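Local structure of galactokinase (Bifidobacterium longum subsp. infantis ATCC 15697 = JCM 1222 = DSM 20088, 6TEQ) at residues M196-T199 / A203-L206; Q221-D226 / I374-K379; V314-Q319 / K323-L328; D352-R355 / G361-M364. The protein probably catalyses the ATP-dependent phosphorylation of galactose, as a GHMP-family galactokinase, and is bound here to a 2-fluoro analogue of that sugar. All coordinates share one frame; numbering follows the deposited sequence. Where two conformers were deposited one is given.

Contact 1: M196-T199 / A203-L206; sequences MRCT and ALLL
Leu204 fits its side chain against the turn of backbone where Arg197 gives way to Cys198, and its CB and both methyls each meet an atom of that turn. Its CG is anti to the backbone N (chi1 -175°), which carries the two methyls away from the strand and towards the end of the helix. Leu204 CB lies 3.7 Å from Cys198 SG, while at the fork Leu204 CD1 rests 3.7 Å from the carbonyl oxygen Arg197 O, a van der Waals approach to an oxygen that is itself hydrogen-bonded by Gln220. The other methyl, Leu204 CD2, stands 4.2 Å from Arg197 CB. Helix 190-197 and strand 202-207 are here joined by a short loop that folds the strand back over the helix end, a helix-to-strand connection within the S5-like N-terminal part of a GHMP kinase. Arg197 bends at chi3 (78°), its chain running along the strand until NH1 stands 4.3 Å from Leu206 CD1, an oblique approach. Its charge is answered by neighbours: NH2 makes a salt bridge with Asp165 and also bonds Pro214 O, and NH1 bonds both Asn217 and Asn193. With four such bonds, the group is probably fixed in rotation. Val218 of the adjoining strand 218-222 touches Arg197, Leu204 and Leu206 alike.

Contact 2: Q221-D226 / I374-K379; sequences QEFDLD and IALVDK
Leu376 reaches out from strand 372-378 to touch Phe223 and Leu225, which lie in the loop following strand 218-222, and its path shows how one branched side chain can serve two parts of a fold. From CB the chain turns so that CG is anti to the carbonyl carbon (chi1 -77°); CB and CG act as a spacer, bringing the fork towards the loop. There the branches part company. CD2 faces the loop: it lies 4.1 Å from Leu225 CD2, the two leucines crossing at a slant, and 4.4 Å from Phe223 CZ at the far end of the ring, an oblique approach to the ring. CD1 takes the other direction and rests 4.2 Å from Ala325 CB of helix 322-338. Leu232, on the neighbouring strand 230-236, touches both Leu225 and Leu376, so the loop is seated against the C-terminal sheet as the chain passes into it from the N-terminal one. All that meets here is hydrocarbon, with no hydrogen bond across the segments; the contact is small and undirected, and its hold is likely to come from exclusion of water and the fit of methyl to methyl.

Contact 3: V314-Q319 / K323-L328; sequences VRAFAQ and KAAGRL
Ala316 and Ala325, their CA atoms 5.4 Å apart, mark where the helix segments 314-318 and 323-328 come together, axes 8.3 Å apart at closest and N-to-C directions at 151°, as in a nearly antiparallel helical hairpin with a short turn. Such a close approach calls for small side chains, and this interface illustrates the rule. Ala316 CB rests on the surface of the facing helix, against Ala324 and Ala325: it stands 4.0 Å from Ala324 CB, 4.2 Å from Ala325 CB, and 3.8 Å from the backbone atom Ala325 N. One turn further along, Leu328 adds its CD1 methyl, 4.2 Å from the same Ala316 CB; CG of this leucine is anti to the carbonyl carbon (chi1 -78°), which helps to bring that branch in beside the alanine. Phe317 contributes from the flank, with Ala325 CB near the plane of its ring and 4.3 Å from CD1, an approach to the rim of the aromatic system. The same ring meets Tyr228 edge-to-face. Leu328 also packs on Phe313 of helix 294-318 and reaches Ile44, tying the hairpin of the C-terminal region to a loop of the sugar-binding part. No hydrogen bond crosses between the two segments, so the pairing depends on shape: methyl groups and a ring rim, set close because the residues facing each other at the centre are alanines.

Contact 4: D352-R355 / G361-M364; sequences DVAR and GARM
Arg355 and Ala362 meet through a single hydrogen bond in which the arginine presents the edge of its guanidinium to a backbone carbonyl. Arg355 NH2 donates to Ala362 O over 3.3 Å with an N-H...O angle of 162°; the oxygen lies in the guanidinium plane, and the donor sits close to the line of the carbonyl bond (C=O...N angle 164°). The aliphatic chain is extended from CG to NE, after a first torsion that puts CG anti to the carbonyl carbon (chi1 -72°), which carries the flat group out to the strand. Beside this polar arm Ala354 and Ala362 face each other directly, CB to CB at 3.8 Å. The two links differ in kind, one a methyl pair and the other a bond at the rim. The main polar partner of the arginine is Asp334 of helix 322-338, which forms a salt bridge with NH1. A methionine in place of Arg355 would probably leave Asp334 without this countercharge and Ala362 O without this donor. Strand 361-365 is an edge strand of the C-terminal sheet, a region of ferredoxin-like type in GHMP kinases, and pairs with strand 372-378. Helix 345-356 lies against it, itself touched by helix 382-396 through Ala354 and Val353, while Arg363, whose CB points away from this helix, turns to Glu46 of the galactose site.

In the fold
The four contacts illustrate how the two sheets of the kinase fold are joined. Contacts 1 and 2 meet in the sheet of strands 202-207 and 218-222, Ala203 N lying 2.8 Å from Gln221 O; contacts 2 and 4 meet in the C-terminal sheet of strands 361-365 and 372-378, with Ile374 N 2.8 Å from Arg363 O. Contact 3 lies against contact 2 through aromatic rings, Phe223 CD1 and Phe317 CE2 being 3.6 Å apart. The side chain of Leu206 in contact 1 is about 8 Å from the bound fluorogalactose; those of Leu328 in contact 3 and Ala362 in contact 4 are each about 12 Å from that of Glu46, although Arg363, next to Ala362, forms a salt bridge with it.

Contact 1: M196-T199 / A203-L206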
loop_
_atom_site.group_PDB
_atom_site.type_symbol
_atom_site.label_atom_id
_atom_site.label_comp_id
_atom_site.label_asym_id
_atom_site.label_seq_id
_atom_site.Cartn_x
_atom_site.Cartn_y
_atom_site.Cartn_z
ATOM N N MET A 196 8.841 -2.594 -1.858
ATOM C CA MET A 196 10.247 -2.752 -2.295
ATOM C C MET A 196 11.217 -2.732 -1.114
ATOM O O MET A 196 12.413 -3.011 -1.362
ATOM C CB MET A 196 10.655 -1.695 -3.319
ATOM C CG MET A 196 9.825 -1.838 -4.552
ATOM S SD MET A 196 10.508 -0.911 -5.925
ATOM C CE MET A 196 11.501 -2.212 -6.669
ATOM N N ARG A 197 10.755 -2.512 0.117
ATOM C CA ARG A 197 11.708 -2.370 1.232
ATOM C C ARG A 197 11.327 -3.145 2.474
ATOM O O ARG A 197 12.216 -3.292 3.361
ATOM C CB ARG A 197 11.933 -0.891 1.583
ATOM C CG ARG A 197 12.429 -0.090 0.413
ATOM C CD ARG A 197 12.425 1.329 0.769
ATOM N NE ARG A 197 13.592 1.651 1.614
ATOM C CZ ARG A 197 13.830 2.802 2.147
ATOM N NH1 ARG A 197 12.934 3.791 2.063
ATOM N NH2 ARG A 197 14.985 2.971 2.783
ATOM N N CYS A 198 10.147 -3.744 2.528
ATOM C CA CYS A 198 9.787 -4.594 3.684
ATOM C C CYS A 198 10.686 -5.817 3.724
ATOM O O CYS A 198 11.266 -6.185 2.665
ATOM C CB CYS A 198 8.327 -4.964 3.661
ATOM S SG CYS A 198 7.212 -3.624 4.135
ATOM N N THR A 199 10.762 -6.428 4.885
ATOM C CA THR A 199 11.452 -7.716 5.015
ATOM C C THR A 199 10.557 -8.727 5.745
ATOM O O THR A 199 9.674 -8.382 6.529
ATOM C CB THR A 199 12.806 -7.534 5.695
ATOM O OG1 THR A 199 12.601 -7.060 7.041
ATOM C CG2 THR A 199 13.720 -6.581 4.959
ATOM N N ALA A 203 7.978 -5.280 10.227
ATOM C CA ALA A 203 7.257 -4.113 9.727
ATOM C C ALA A 203 8.274 -3.026 9.405
ATOM O O ALA A 203 9.305 -2.964 10.073
ATOM C CB ALA A 203 6.223 -3.731 10.777
ATOM N N LEU A 204 7.941 -2.210 8.443
ATOM C CA LEU A 204 8.809 -1.169 7.976
ATOM C C LEU A 204 8.435 0.165 8.649
ATOM O O LEU A 204 7.356 0.783 8.341
ATOM C CB LEU A 204 8.658 -1.072 6.470
ATOM C CG LEU A 204 9.623 -0.077 5.820
ATOM C CD1 LEU A 204 10.999 -0.691 5.736
ATOM C CD2 LEU A 204 9.144 0.321 4.445
ATOM N N LEU A 205 9.142 0.582 9.702
ATOM C CA LEU A 205 8.838 1.931 10.296
ATOM C C LEU A 205 9.449 2.982 9.355
ATOM O O LEU A 205 10.675 3.153 9.298
ATOM C CB LEU A 205 9.430 2.000 11.701
ATOM C CG LEU A 205 9.285 3.334 12.383
ATOM C CD1 LEU A 205 7.842 3.820 12.451
ATOM C CD2 LEU A 205 9.928 3.273 13.743
ATOM N N LEU A 206 8.569 3.561 8.553
ATOM C CA LEU A 206 8.934 4.431 7.423
ATOM C C LEU A 206 8.699 5.866 7.869
ATOM O O LEU A 206 7.598 6.246 8.287
ATOM C CB LEU A 206 8.075 4.019 6.237
ATOM C CG LEU A 206 8.173 4.959 5.045
ATOM C CD1 LEU A 206 9.530 4.815 4.397
ATOM C CD2 LEU A 206 7.074 4.653 4.063
#

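Contact 2: Q221-D226 / I374-K379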
loop_
_atom_site.group_PDB
_atom_site.type_symbol
_atom_site.label_atom_id
_atom_site.label_comp_id
_atom_site.label_asym_id
_atom_site.label_seq_id
_atom_site.Cartn_x
_atom_site.Cartn_y
_atom_site.Cartn_z
ATOM N N GLN A 221 11.190 -3.273 12.091
ATOM C CA GLN A 221 10.672 -3.540 13.433
ATOM C C GLN A 221 10.211 -5.001 13.453
ATOM O O GLN A 221 9.513 -5.459 12.525
ATOM C CB GLN A 221 9.501 -2.616 13.728
ATOM C CG GLN A 221 9.909 -1.175 13.843
ATOM C CD GLN A 221 10.786 -1.004 15.053
ATOM O OE1 GLN A 221 10.567 -1.603 16.100
ATOM N NE2 GLN A 221 11.714 -0.050 14.960
ATOM N N GLU A 222 10.598 -5.718 14.488
ATOM C CA GLU A 222 10.167 -7.118 14.701
ATOM C C GLU A 222 8.647 -7.160 14.564
ATOM O O GLU A 222 7.957 -6.307 15.167
ATOM C CB GLU A 222 10.654 -7.613 16.068
ATOM C CG GLU A 222 12.175 -7.780 16.195
ATOM C CD GLU A 222 12.693 -9.095 15.625
ATOM O OE1 GLU A 222 11.897 -9.750 14.969
ATOM O OE2 GLU A 222 13.887 -9.471 15.857
ATOM N N PHE A 223 8.123 -8.092 13.772
ATOM C CA PHE A 223 6.676 -8.292 13.660
ATOM C C PHE A 223 6.414 -9.781 13.502
ATOM O O PHE A 223 5.996 -10.235 12.431
ATOM C CB PHE A 223 6.053 -7.418 12.564
ATOM C CG PHE A 223 4.566 -7.335 12.738
ATOM C CD1 PHE A 223 4.001 -6.651 13.783
ATOM C CD2 PHE A 223 3.722 -7.987 11.834
ATOM C CE1 PHE A 223 2.615 -6.603 13.912
ATOM C CE2 PHE A 223 2.359 -7.928 11.968
ATOM C CZ PHE A 223 1.818 -7.287 13.034
ATOM N N ASP A 224 6.732 -10.521 14.540
ATOM C CA ASP A 224 6.635 -11.991 14.494
ATOM C C ASP A 224 5.320 -12.349 15.198
ATOM O O ASP A 224 5.291 -12.398 16.423
ATOM C CB ASP A 224 7.834 -12.631 15.157
ATOM C CG ASP A 224 7.751 -14.127 15.230
ATOM O OD1 ASP A 224 6.731 -14.708 14.744
ATOM O OD2 ASP A 224 8.769 -14.696 15.669
ATOM N N LEU A 225 4.247 -12.535 14.453
ATOM C CA LEU A 225 2.936 -12.843 15.067
ATOM C C LEU A 225 2.996 -14.156 15.863
ATOM O O LEU A 225 2.317 -14.258 16.875
ATOM C CB LEU A 225 1.906 -12.965 13.948
ATOM C CG LEU A 225 1.619 -11.673 13.211
ATOM C CD1 LEU A 225 0.999 -11.946 11.879
ATOM C CD2 LEU A 225 0.750 -10.747 14.014
ATOM N N ASP A 226 3.843 -15.092 15.477
ATOM C CA ASP A 226 3.930 -16.439 16.117
ATOM C C ASP A 226 4.511 -16.305 17.529
ATOM O O ASP A 226 4.097 -17.058 18.427
ATOM C CB ASP A 226 4.811 -17.372 15.300
ATOM C CG ASP A 226 4.264 -17.753 13.924
ATOM O OD1 ASP A 226 3.068 -17.667 13.691
ATOM O OD2 ASP A 226 5.072 -18.131 13.085
ATOM N N ILE A 374 -8.128 -4.869 8.979
ATOM C CA ILE A 374 -7.198 -5.781 9.638
ATOM C C ILE A 374 -7.572 -5.848 11.109
ATOM O O ILE A 374 -8.139 -4.931 11.675
ATOM C CB ILE A 374 -5.751 -5.351 9.422
ATOM C CG1 ILE A 374 -5.420 -4.097 10.207
ATOM C CG2 ILE A 374 -5.463 -5.235 7.925
ATOM C CD1 ILE A 374 -4.008 -3.592 10.050
ATOM N N ALA A 375 -7.218 -6.967 11.701
ATOM C CA ALA A 375 -7.430 -7.198 13.125
ATOM C C ALA A 375 -6.321 -8.062 13.683
ATOM O O ALA A 375 -5.949 -9.115 13.081
ATOM C CB ALA A 375 -8.797 -7.845 13.331
ATOM N N LEU A 376 -5.844 -7.672 14.845
ATOM C CA LEU A 376 -4.937 -8.489 15.656
ATOM C C LEU A 376 -5.871 -9.391 16.436
ATOM O O LEU A 376 -6.633 -8.893 17.231
ATOM C CB LEU A 376 -4.074 -7.626 16.560
ATOM C CG LEU A 376 -2.929 -6.924 15.887
ATOM C CD1 LEU A 376 -2.330 -5.899 16.888
ATOM C CD2 LEU A 376 -1.848 -7.891 15.412
ATOM N N VAL A 377 -5.708 -10.697 16.242
ATOM C CA VAL A 377 -6.543 -11.700 16.891
ATOM C C VAL A 377 -5.650 -12.813 17.420
ATOM O O VAL A 377 -4.514 -12.948 16.985
ATOM C CB VAL A 377 -7.604 -12.245 15.928
ATOM C CG1 VAL A 377 -8.384 -11.141 15.284
ATOM C CG2 VAL A 377 -6.999 -13.147 14.889
ATOM N N ASP A 378 -6.197 -13.624 18.315
ATOM C CA ASP A 378 -5.421 -14.811 18.730
ATOM C C ASP A 378 -5.288 -15.797 17.578
ATOM O O ASP A 378 -6.230 -15.973 16.762
ATOM C CB ASP A 378 -6.016 -15.505 19.934
ATOM C CG ASP A 378 -5.871 -14.679 21.216
ATOM O OD1 ASP A 378 -4.785 -14.052 21.419
ATOM O OD2 ASP A 378 -6.841 -14.578 21.925
ATOM N N LYS A 379 -4.165 -16.478 17.547
ATOM C CA LYS A 379 -3.942 -17.518 16.535
ATOM C C LYS A 379 -5.100 -18.498 16.599
ATOM O O LYS A 379 -5.430 -18.934 17.734
ATOM C CB LYS A 379 -2.681 -18.263 16.896
ATOM C CG LYS A 379 -2.227 -19.385 15.995
ATOM C CD LYS A 379 -1.108 -20.283 16.604
ATOM C CE LYS A 379 -0.977 -20.426 18.126
ATOM N NZ LYS A 379 0.364 -20.967 18.459
#

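Contact 3: V314-Q319 / K323-L328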
loop_
_atom_site.group_PDB
_atom_site.type_symbol
_atom_site.label_atom_id
_atom_site.label_comp_id
_atom_site.label_asym_id
_atom_site.label_seq_id
_atom_site.Cartn_x
_atom_site.Cartn_y
_atom_site.Cartn_z
ATOM N N VAL A 314 4.936 0.874 17.850
ATOM C CA VAL A 314 6.269 0.263 17.775
ATOM C C VAL A 314 6.693 -0.105 19.209
ATOM O O VAL A 314 7.234 -1.191 19.418
ATOM C CB VAL A 314 7.212 1.255 17.061
ATOM C CG1 VAL A 314 8.641 0.920 17.262
ATOM C CG2 VAL A 314 6.851 1.315 15.559
ATOM N N ARG A 315 6.436 0.742 20.168
ATOM C CA ARG A 315 6.828 0.472 21.563
ATOM C C ARG A 315 5.956 -0.670 22.133
ATOM O O ARG A 315 6.520 -1.646 22.692
ATOM C CB ARG A 315 6.656 1.725 22.403
ATOM C CG ARG A 315 6.916 1.453 23.876
ATOM C CD ARG A 315 6.605 2.661 24.681
ATOM N NE ARG A 315 7.629 3.662 24.501
ATOM C CZ ARG A 315 7.623 4.837 25.121
ATOM N NH1 ARG A 315 6.648 5.155 25.987
ATOM N NH2 ARG A 315 8.625 5.658 24.875
ATOM N N ALA A 316 4.648 -0.617 21.909
ATOM C CA ALA A 316 3.722 -1.625 22.486
ATOM C C ALA A 316 4.071 -2.999 21.957
ATOM O O ALA A 316 4.133 -3.971 22.690
ATOM C CB ALA A 316 2.279 -1.303 22.221
ATOM N N PHE A 317 4.248 -3.103 20.635
ATOM C CA PHE A 317 4.498 -4.429 20.063
ATOM C C PHE A 317 5.843 -4.964 20.540
ATOM O O PHE A 317 5.963 -6.165 20.824
ATOM C CB PHE A 317 4.358 -4.408 18.536
ATOM C CG PHE A 317 3.992 -5.738 17.978
ATOM C CD1 PHE A 317 2.669 -6.150 17.974
ATOM C CD2 PHE A 317 4.974 -6.608 17.534
ATOM C CE1 PHE A 317 2.341 -7.414 17.499
ATOM C CE2 PHE A 317 4.660 -7.875 17.108
ATOM C CZ PHE A 317 3.348 -8.285 17.122
ATOM N N ALA A 318 6.899 -4.139 20.574
ATOM C CA ALA A 318 8.225 -4.570 21.078
ATOM C C ALA A 318 8.126 -5.014 22.535
ATOM O O ALA A 318 8.864 -5.910 22.937
ATOM C CB ALA A 318 9.188 -3.418 20.912
ATOM N N GLN A 319 7.203 -4.464 23.297
ATOM C CA GLN A 319 6.993 -4.837 24.708
ATOM C C GLN A 319 6.083 -6.054 24.843
ATOM O O GLN A 319 5.891 -6.523 25.973
ATOM C CB GLN A 319 6.435 -3.693 25.497
ATOM C CG GLN A 319 7.409 -2.603 25.759
ATOM C CD GLN A 319 6.832 -1.465 26.551
ATOM O OE1 GLN A 319 5.620 -1.360 26.716
ATOM N NE2 GLN A 319 7.701 -0.539 26.879
ATOM N N LYS A 323 -2.526 -6.048 24.017
ATOM C CA LYS A 323 -3.721 -5.241 24.326
ATOM C C LYS A 323 -3.492 -3.791 23.956
ATOM O O LYS A 323 -4.373 -3.200 23.377
ATOM C CB LYS A 323 -4.134 -5.471 25.789
ATOM C CG LYS A 323 -4.648 -6.889 26.082
ATOM C CD LYS A 323 -5.163 -7.030 27.525
ATOM C CE LYS A 323 -5.765 -8.345 27.950
ATOM N N ALA A 324 -2.351 -3.233 24.344
ATOM C CA ALA A 324 -2.019 -1.834 24.028
ATOM C C ALA A 324 -1.909 -1.678 22.509
ATOM O O ALA A 324 -2.456 -0.696 21.966
ATOM C CB ALA A 324 -0.776 -1.427 24.780
ATOM N N ALA A 325 -1.288 -2.623 21.836
ATOM C CA ALA A 325 -1.148 -2.584 20.365
ATOM C C ALA A 325 -2.547 -2.540 19.741
ATOM O O ALA A 325 -2.816 -1.732 18.815
ATOM C CB ALA A 325 -0.301 -3.737 19.894
ATOM N N GLY A 326 -3.427 -3.416 20.220
ATOM C CA GLY A 326 -4.806 -3.460 19.716
ATOM C C GLY A 326 -5.564 -2.181 20.000
ATOM O O GLY A 326 -6.294 -1.719 19.108
ATOM N N ARG A 327 -5.385 -1.557 21.182
ATOM C CA ARG A 327 -6.075 -0.267 21.467
ATOM C C ARG A 327 -5.597 0.801 20.471
ATOM O O ARG A 327 -6.362 1.653 20.070
ATOM C CB ARG A 327 -5.834 0.164 22.917
ATOM C CG ARG A 327 -6.554 -0.770 23.870
ATOM C CD ARG A 327 -6.531 -0.232 25.247
ATOM N NE ARG A 327 -5.239 -0.260 25.822
ATOM C CZ ARG A 327 -4.804 -1.219 26.657
ATOM N NH1 ARG A 327 -5.536 -2.297 26.910
ATOM N NH2 ARG A 327 -3.593 -1.107 27.135
ATOM N N LEU A 328 -4.339 0.723 20.097
ATOM C CA LEU A 328 -3.767 1.718 19.131
ATOM C C LEU A 328 -4.399 1.489 17.745
ATOM O O LEU A 328 -4.744 2.450 17.088
ATOM C CB LEU A 328 -2.256 1.563 19.115
ATOM C CG LEU A 328 -1.590 2.219 20.319
ATOM C CD1 LEU A 328 -0.234 1.623 20.622
ATOM C CD2 LEU A 328 -1.447 3.708 20.112
#

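Contact 4: D352-R355 / G361-M364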
loop_
_atom_site.group_PDB
_atom_site.type_symbol
_atom_site.label_atom_id
_atom_site.label_comp_id
_atom_site.label_asym_id
_atom_site.label_seq_id
_atom_site.Cartn_x
_atom_site.Cartn_y
_atom_site.Cartn_z
ATOM N N ASP A 352 -16.386 -3.397 13.929
ATOM C CA ASP A 352 -17.193 -3.599 15.148
ATOM C C ASP A 352 -17.323 -5.119 15.410
ATOM O O ASP A 352 -17.243 -5.548 16.579
ATOM C CB ASP A 352 -18.559 -2.969 14.982
ATOM C CG ASP A 352 -19.233 -2.784 16.318
ATOM O OD1 ASP A 352 -18.571 -2.223 17.224
ATOM O OD2 ASP A 352 -20.359 -3.314 16.440
ATOM N N VAL A 353 -17.597 -5.894 14.384
ATOM C CA VAL A 353 -17.723 -7.364 14.533
ATOM C C VAL A 353 -16.415 -7.948 15.090
ATOM O O VAL A 353 -16.448 -8.736 16.042
ATOM C CB VAL A 353 -18.142 -8.046 13.235
ATOM C CG1 VAL A 353 -18.106 -9.539 13.359
ATOM C CG2 VAL A 353 -19.508 -7.617 12.804
ATOM N N ALA A 354 -15.280 -7.496 14.585
ATOM C CA ALA A 354 -13.990 -8.013 15.048
ATOM C C ALA A 354 -13.840 -7.653 16.533
ATOM O O ALA A 354 -13.394 -8.483 17.343
ATOM C CB ALA A 354 -12.917 -7.464 14.189
ATOM N N ARG A 355 -14.132 -6.398 16.853
ATOM C CA ARG A 355 -13.940 -5.909 18.258
ATOM C C ARG A 355 -14.831 -6.704 19.223
ATOM O O ARG A 355 -14.384 -7.027 20.308
ATOM C CB ARG A 355 -14.239 -4.425 18.403
ATOM C CG ARG A 355 -13.155 -3.547 17.745
ATOM C CD ARG A 355 -13.556 -2.123 17.845
ATOM N NE ARG A 355 -12.564 -1.297 17.128
ATOM C CZ ARG A 355 -12.660 -0.024 16.915
ATOM N NH1 ARG A 355 -13.631 0.691 17.428
ATOM N NH2 ARG A 355 -11.752 0.542 16.174
ATOM N N GLY A 361 -7.562 -5.604 18.533
ATOM C CA GLY A 361 -7.986 -4.385 17.886
ATOM C C GLY A 361 -8.193 -4.610 16.407
ATOM O O GLY A 361 -7.755 -5.650 15.894
ATOM N N ALA A 362 -8.849 -3.670 15.779
ATOM C CA ALA A 362 -9.207 -3.794 14.360
ATOM C C ALA A 362 -9.356 -2.404 13.744
ATOM O O ALA A 362 -9.809 -1.450 14.422
ATOM C CB ALA A 362 -10.509 -4.586 14.248
ATOM N N ARG A 363 -9.000 -2.292 12.467
ATOM C CA ARG A 363 -9.017 -1.001 11.795
ATOM C C ARG A 363 -9.071 -1.238 10.304
ATOM O O ARG A 363 -8.465 -2.189 9.809
ATOM C CB ARG A 363 -7.776 -0.158 12.145
ATOM C CG ARG A 363 -6.442 -0.812 11.836
ATOM C CD ARG A 363 -5.249 -0.033 12.331
ATOM N NE ARG A 363 -5.163 1.193 11.595
ATOM C CZ ARG A 363 -4.723 1.359 10.342
ATOM N NH1 ARG A 363 -4.923 2.512 9.758
ATOM N NH2 ARG A 363 -4.046 0.453 9.708
ATOM N N MET A 364 -9.622 -0.260 9.612
ATOM C CA MET A 364 -9.366 -0.172 8.170
ATOM C C MET A 364 -7.859 -0.007 7.919
ATOM O O MET A 364 -7.133 0.512 8.768
ATOM C CB MET A 364 -10.141 0.980 7.593
ATOM C CG MET A 364 -9.821 2.376 8.158
ATOM S SD MET A 364 -9.949 3.681 6.945
ATOM C CE MET A 364 -8.473 3.364 5.991
#